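Local coordinates for protein phospholipase C-beta (PLC-beta) (Sepia officinalis, PDB 3QR0) that belongs to the phosphoinositide-specific phospholipase C beta family and joins PH, EF-hand, split barrel and C2 domains in one calcium-binding chain, at residues I231-I245 / K293-L306. Numbering follows the deposited sequence.
Sequences IEGIFKELSKNKGNI and KKGQLTKEGLLYFL
Ile245 and Leu297 form an antiparallel hydrogen-bonded pair that satisfies four backbone atoms at once: Leu297 N gives Ile245 O a nearly straight bond (2.8 Å, 178°), and Ile245 N returns one to Leu297 O (3.0 Å). Both side chains leave the same face of this two-stranded ladder, where Leu297 meets Phe250 of helix 247-257; branched aliphatic residues suit a buried face that needs no polar partner. Next to the pair, the amide of Asn244 crosses that of Gln296, their planes 53° apart. Gln296 OE1 takes two donors, Asn244 ND2 (2.8 Å) and a water that itself accepts from the backbone N of Asn244.

Thr298, which follows the strand, N-caps helix 299-306. Its OG1, set between backbone N and carbonyl carbon, accepts from Gly301 N (3.2 Å) and is also hydrogen-bonded to Glu284 of helix 273-288. Lys299 then serves two ends: its CB lies over the Phe235 ring in a CH-pi contact, 4.2 Å from the centroid, and its chain bends at chi3 to bring NZ to Glu232 OE1, a 2.9 Å salt bridge. The ring's edge meets Leu297 O in plane. Deeper, Leu302 packs CD2 against Phe235 and Ile245, and Ile231 CD1 meets Leu306 CD1 tip to tip.

At the end of helix 231-238, Ser239 OG donates back to Phe235 O, which also takes Ser239 N from the opposite face of its plane, beside the Schellman motif at Lys240. Helices 231-238 and 299-306 lie at 100°; the first leads through a loop into its strand, the second follows its strand directly after Thr298. With helices 247-257 and 273-288 completing two helix-strand-helix units joined by their antiparallel strands, the topology is consistent with paired EF-hands, in the EF-hand-like region of this phospholipase C.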
loop_
_atom_site.group_PDB
_atom_site.type_symbol
_atom_site.label_atom_id
_atom_site.label_comp_id
_atom_site.label_asym_id
_atom_site.label_seq_id
_atom_site.Cartn_x
_atom_site.Cartn_y
_atom_site.Cartn_z
ATOM N N ILE A 231 26.411 -3.547 -15.494
ATOM C CA ILE A 231 26.196 -2.435 -16.415
ATOM C C ILE A 231 27.098 -2.539 -17.648
ATOM O O ILE A 231 26.697 -2.134 -18.732
ATOM C CB ILE A 231 26.378 -1.059 -15.715
ATOM C CG1 ILE A 231 25.361 -0.893 -14.578
ATOM C CG2 ILE A 231 26.207 0.080 -16.700
ATOM C CD1 ILE A 231 23.899 -0.912 -15.027
ATOM N N GLU A 232 28.295 -3.104 -17.479
ATOM C CA GLU A 232 29.237 -3.278 -18.586
ATOM C C GLU A 232 28.644 -4.143 -19.703
ATOM O O GLU A 232 28.618 -3.736 -20.867
ATOM C CB GLU A 232 30.552 -3.893 -18.083
ATOM C CG GLU A 232 31.661 -3.999 -19.133
ATOM C CD GLU A 232 32.130 -2.645 -19.641
ATOM O OE1 GLU A 232 32.448 -1.764 -18.806
ATOM O OE2 GLU A 232 32.189 -2.462 -20.878
ATOM N N GLY A 233 28.181 -5.335 -19.344
ATOM C CA GLY A 233 27.530 -6.227 -20.298
ATOM C C GLY A 233 26.277 -5.619 -20.907
ATOM O O GLY A 233 26.022 -5.778 -22.099
ATOM N N ILE A 234 25.495 -4.913 -20.095
ATOM C CA ILE A 234 24.271 -4.267 -20.583
ATOM C C ILE A 234 24.600 -3.119 -21.545
ATOM O O ILE A 234 23.949 -2.954 -22.576
ATOM C CB ILE A 234 23.394 -3.760 -19.418
ATOM C CG1 ILE A 234 22.819 -4.946 -18.637
ATOM C CG2 ILE A 234 22.269 -2.872 -19.935
ATOM C CD1 ILE A 234 22.202 -4.561 -17.302
ATOM N N PHE A 235 25.622 -2.341 -21.209
ATOM C CA PHE A 235 26.093 -1.269 -22.083
ATOM C C PHE A 235 26.564 -1.817 -23.440
ATOM O O PHE A 235 26.220 -1.270 -24.487
ATOM C CB PHE A 235 27.215 -0.489 -21.397
ATOM C CG PHE A 235 27.657 0.720 -22.157
ATOM C CD1 PHE A 235 26.848 1.848 -22.216
ATOM C CD2 PHE A 235 28.879 0.735 -22.818
ATOM C CE1 PHE A 235 27.254 2.972 -22.918
ATOM C CE2 PHE A 235 29.287 1.856 -23.518
ATOM C CZ PHE A 235 28.468 2.976 -23.568
ATOM N N LYS A 236 27.335 -2.901 -23.410
ATOM C CA LYS A 236 27.795 -3.572 -24.630
ATOM C C LYS A 236 26.615 -4.019 -25.501
ATOM O O LYS A 236 26.621 -3.833 -26.719
ATOM C CB LYS A 236 28.667 -4.779 -24.263
ATOM C CG LYS A 236 29.244 -5.543 -25.453
ATOM C CD LYS A 236 30.216 -6.619 -24.991
ATOM C CE LYS A 236 30.866 -7.341 -26.163
ATOM N NZ LYS A 236 29.892 -8.181 -26.910
ATOM N N GLU A 237 25.610 -4.602 -24.852
ATOM C CA GLU A 237 24.373 -5.042 -25.499
ATOM C C GLU A 237 23.650 -3.889 -26.209
ATOM O O GLU A 237 23.352 -3.986 -27.403
ATOM C CB GLU A 237 23.454 -5.682 -24.444
ATOM C CG GLU A 237 22.089 -6.189 -24.934
ATOM C CD GLU A 237 21.166 -6.597 -23.778
ATOM O OE1 GLU A 237 21.042 -5.834 -22.803
ATOM O OE2 GLU A 237 20.545 -7.677 -23.847
ATOM N N LEU A 238 23.384 -2.804 -25.481
ATOM C CA LEU A 238 22.599 -1.683 -26.026
ATOM C C LEU A 238 23.361 -0.842 -27.049
ATOM O O LEU A 238 22.747 -0.234 -27.927
ATOM C CB LEU A 238 22.084 -0.776 -24.901
ATOM C CG LEU A 238 21.199 -1.448 -23.847
ATOM C CD1 LEU A 238 20.591 -0.401 -22.916
ATOM C CD2 LEU A 238 20.113 -2.298 -24.490
ATOM N N SER A 239 24.687 -0.805 -26.932
ATOM C CA SER A 239 25.530 -0.074 -27.880
ATOM C C SER A 239 25.894 -0.908 -29.112
ATOM O O SER A 239 26.584 -0.418 -30.008
ATOM C CB SER A 239 26.821 0.380 -27.197
ATOM O OG SER A 239 27.614 -0.729 -26.806
ATOM N N LYS A 240 25.461 -2.171 -29.136
ATOM C CA LYS A 240 25.797 -3.104 -30.219
ATOM C C LYS A 240 27.317 -3.288 -30.341
ATOM O O LYS A 240 27.824 -3.644 -31.406
ATOM C CB LYS A 240 25.195 -2.623 -31.549
ATOM C CG LYS A 240 23.708 -2.249 -31.472
ATOM C CD LYS A 240 22.804 -3.406 -31.876
ATOM C CE LYS A 240 21.320 -3.085 -31.701
ATOM N NZ LYS A 240 20.747 -3.678 -30.455
ATOM N N ASN A 241 28.027 -3.056 -29.233
ATOM C CA ASN A 241 29.494 -3.089 -29.179
ATOM C C ASN A 241 30.186 -2.082 -30.118
ATOM O O ASN A 241 31.321 -2.306 -30.546
ATOM C CB ASN A 241 29.998 -4.517 -29.445
ATOM C CG ASN A 241 31.421 -4.744 -28.958
ATOM O OD1 ASN A 241 31.851 -4.177 -27.956
ATOM N ND2 ASN A 241 32.160 -5.581 -29.674
ATOM N N LYS A 242 29.518 -0.966 -30.412
ATOM C CA LYS A 242 30.022 0.013 -31.391
ATOM C C LYS A 242 30.619 1.277 -30.759
ATOM O O LYS A 242 31.010 2.203 -31.472
ATOM C CB LYS A 242 28.903 0.411 -32.355
ATOM C CG LYS A 242 28.361 -0.745 -33.184
ATOM C CD LYS A 242 27.624 -0.246 -34.424
ATOM C CE LYS A 242 26.950 -1.388 -35.170
ATOM N NZ LYS A 242 26.640 -1.022 -36.581
ATOM N N GLY A 243 30.705 1.306 -29.432
ATOM C CA GLY A 243 31.193 2.478 -28.708
ATOM C C GLY A 243 30.086 2.989 -27.811
ATOM O O GLY A 243 29.401 2.202 -27.165
ATOM N N ASN A 244 29.892 4.303 -27.784
ATOM C CA ASN A 244 28.817 4.887 -26.991
ATOM C C ASN A 244 27.430 4.555 -27.554
ATOM O O ASN A 244 27.293 4.176 -28.719
ATOM C CB ASN A 244 28.998 6.402 -26.869
ATOM C CG ASN A 244 30.145 6.784 -25.940
ATOM O OD1 ASN A 244 30.428 6.094 -24.960
ATOM N ND2 ASN A 244 30.799 7.896 -26.242
ATOM N N ILE A 245 26.412 4.667 -26.708
ATOM C CA ILE A 245 25.032 4.483 -27.140
ATOM C C ILE A 245 24.612 5.757 -27.866
ATOM O O ILE A 245 24.576 6.830 -27.264
ATOM C CB ILE A 245 24.084 4.224 -25.943
ATOM C CG1 ILE A 245 24.457 2.919 -25.227
ATOM C CG2 ILE A 245 22.631 4.156 -26.400
ATOM C CD1 ILE A 245 23.684 2.684 -23.933
ATOM N N LYS A 293 29.373 14.372 -25.081
ATOM C CA LYS A 293 29.363 14.438 -26.534
ATOM C C LYS A 293 27.919 14.330 -27.002
ATOM O O LYS A 293 27.166 13.479 -26.516
ATOM C CB LYS A 293 30.173 13.290 -27.125
ATOM C CG LYS A 293 31.641 13.296 -26.745
ATOM C CD LYS A 293 32.285 11.934 -26.980
ATOM C CE LYS A 293 33.676 11.873 -26.371
ATOM N NZ LYS A 293 34.315 10.547 -26.589
ATOM N N LYS A 294 27.544 15.188 -27.946
ATOM C CA LYS A 294 26.177 15.242 -28.463
ATOM C C LYS A 294 25.726 13.876 -28.975
ATOM O O LYS A 294 26.441 13.225 -29.737
ATOM C CB LYS A 294 26.083 16.265 -29.598
ATOM C CG LYS A 294 24.663 16.640 -29.985
ATOM C CD LYS A 294 24.656 17.782 -31.001
ATOM C CE LYS A 294 23.319 18.503 -31.002
ATOM N NZ LYS A 294 23.228 19.531 -32.069
ATOM N N GLY A 295 24.544 13.445 -28.540
ATOM C CA GLY A 295 23.966 12.184 -28.989
ATOM C C GLY A 295 24.805 10.959 -28.671
ATOM O O GLY A 295 24.786 9.986 -29.422
ATOM N N GLN A 296 25.541 11.002 -27.563
ATOM C CA GLN A 296 26.370 9.874 -27.146
ATOM C C GLN A 296 26.228 9.634 -25.647
ATOM O O GLN A 296 26.709 10.425 -24.837
ATOM C CB GLN A 296 27.840 10.113 -27.504
ATOM C CG GLN A 296 28.137 10.064 -29.002
ATOM C CD GLN A 296 29.615 9.882 -29.312
ATOM O OE1 GLN A 296 30.303 9.084 -28.675
ATOM N NE2 GLN A 296 30.106 10.614 -30.309
ATOM N N LEU A 297 25.555 8.541 -25.294
ATOM C CA LEU A 297 25.319 8.176 -23.904
ATOM C C LEU A 297 26.378 7.177 -23.444
ATOM O O LEU A 297 26.558 6.122 -24.057
ATOM C CB LEU A 297 23.917 7.577 -23.749
ATOM C CG LEU A 297 23.439 7.242 -22.334
ATOM C CD1 LEU A 297 23.335 8.497 -21.472
ATOM C CD2 LEU A 297 22.096 6.511 -22.387
ATOM N N THR A 298 27.071 7.525 -22.362
ATOM C CA THR A 298 28.130 6.698 -21.787
ATOM C C THR A 298 27.559 5.670 -20.806
ATOM O O THR A 298 26.375 5.705 -20.469
ATOM C CB THR A 298 29.171 7.573 -21.038
ATOM O OG1 THR A 298 28.525 8.289 -19.981
ATOM C CG2 THR A 298 29.831 8.577 -21.987
ATOM N N LYS A 299 28.418 4.761 -20.351
ATOM C CA LYS A 299 28.047 3.738 -19.367
ATOM C C LYS A 299 27.464 4.358 -18.090
ATOM O O LYS A 299 26.461 3.887 -17.557
ATOM C CB LYS A 299 29.286 2.907 -19.032
ATOM C CG LYS A 299 29.045 1.714 -18.128
ATOM C CD LYS A 299 30.283 0.824 -18.050
ATOM C CE LYS A 299 31.471 1.541 -17.413
ATOM N NZ LYS A 299 32.613 0.620 -17.165
ATOM N N GLU A 300 28.092 5.432 -17.621
ATOM C CA GLU A 300 27.657 6.117 -16.407
ATOM C C GLU A 300 26.362 6.894 -16.655
ATOM O O GLU A 300 25.515 6.992 -15.768
ATOM C CB GLU A 300 28.757 7.057 -15.899
ATOM C CG GLU A 300 30.003 6.350 -15.342
ATOM C CD GLU A 300 30.947 5.791 -16.407
ATOM O OE1 GLU A 300 30.887 6.216 -17.590
ATOM O OE2 GLU A 300 31.769 4.916 -16.053
ATOM N N GLY A 301 26.220 7.440 -17.864
ATOM C CA GLY A 301 24.974 8.078 -18.290
ATOM C C GLY A 301 23.811 7.102 -18.352
ATOM O O GLY A 301 22.686 7.451 -17.987
ATOM N N LEU A 302 24.080 5.878 -18.815
ATOM C CA LEU A 302 23.060 4.824 -18.858
ATOM C C LEU A 302 22.578 4.448 -17.463
ATOM O O LEU A 302 21.377 4.344 -17.221
ATOM C CB LEU A 302 23.596 3.568 -19.563
ATOM C CG LEU A 302 22.641 2.370 -19.650
ATOM C CD1 LEU A 302 21.376 2.738 -20.430
ATOM C CD2 LEU A 302 23.329 1.176 -20.287
ATOM N N LEU A 303 23.519 4.229 -16.552
ATOM C CA LEU A 303 23.180 3.889 -15.168
ATOM C C LEU A 303 22.350 5.003 -14.530
ATOM O O LEU A 303 21.387 4.735 -13.812
ATOM C CB LEU A 303 24.449 3.628 -14.346
ATOM C CG LEU A 303 24.262 3.194 -12.887
ATOM C CD1 LEU A 303 23.182 2.120 -12.746
ATOM C CD2 LEU A 303 25.587 2.702 -12.321
ATOM N N TYR A 304 22.715 6.251 -14.815
ATOM C CA TYR A 304 21.959 7.405 -14.319
ATOM C C TYR A 304 20.508 7.330 -14.811
ATOM O O TYR A 304 19.571 7.439 -14.022
ATOM C CB TYR A 304 22.623 8.711 -14.779
ATOM C CG TYR A 304 21.996 9.973 -14.223
ATOM C CD1 TYR A 304 22.529 10.608 -13.102
ATOM C CD2 TYR A 304 20.880 10.541 -14.827
ATOM C CE1 TYR A 304 21.955 11.774 -12.592
ATOM C CE2 TYR A 304 20.299 11.706 -14.321
ATOM C CZ TYR A 304 20.844 12.315 -13.213
ATOM O OH TYR A 304 20.265 13.463 -12.726
ATOM N N PHE A 305 20.325 7.128 -16.113
ATOM C CA PHE A 305 18.981 6.972 -16.679
ATOM C C PHE A 305 18.204 5.853 -15.995
ATOM O O PHE A 305 17.041 6.022 -15.631
ATOM C CB PHE A 305 19.015 6.661 -18.178
ATOM C CG PHE A 305 17.723 6.064 -18.681
ATOM C CD1 PHE A 305 16.604 6.862 -18.853
ATOM C CD2 PHE A 305 17.612 4.702 -18.924
ATOM C CE1 PHE A 305 15.407 6.322 -19.286
ATOM C CE2 PHE A 305 16.415 4.156 -19.360
ATOM C CZ PHE A 305 15.315 4.963 -19.539
ATOM N N LEU A 306 18.851 4.700 -15.851
ATOM C CA LEU A 306 18.182 3.506 -15.343
ATOM C C LEU A 306 17.643 3.716 -13.940
ATOM O O LEU A 306 16.657 3.087 -13.556
ATOM C CB LEU A 306 19.117 2.301 -15.369
ATOM C CG LEU A 306 19.478 1.727 -16.743
ATOM C CD1 LEU A 306 20.615 0.723 -16.586
ATOM C CD2 LEU A 306 18.269 1.087 -17.408
HETATM O O HOH W 1 31.250 6.243 -29.649
#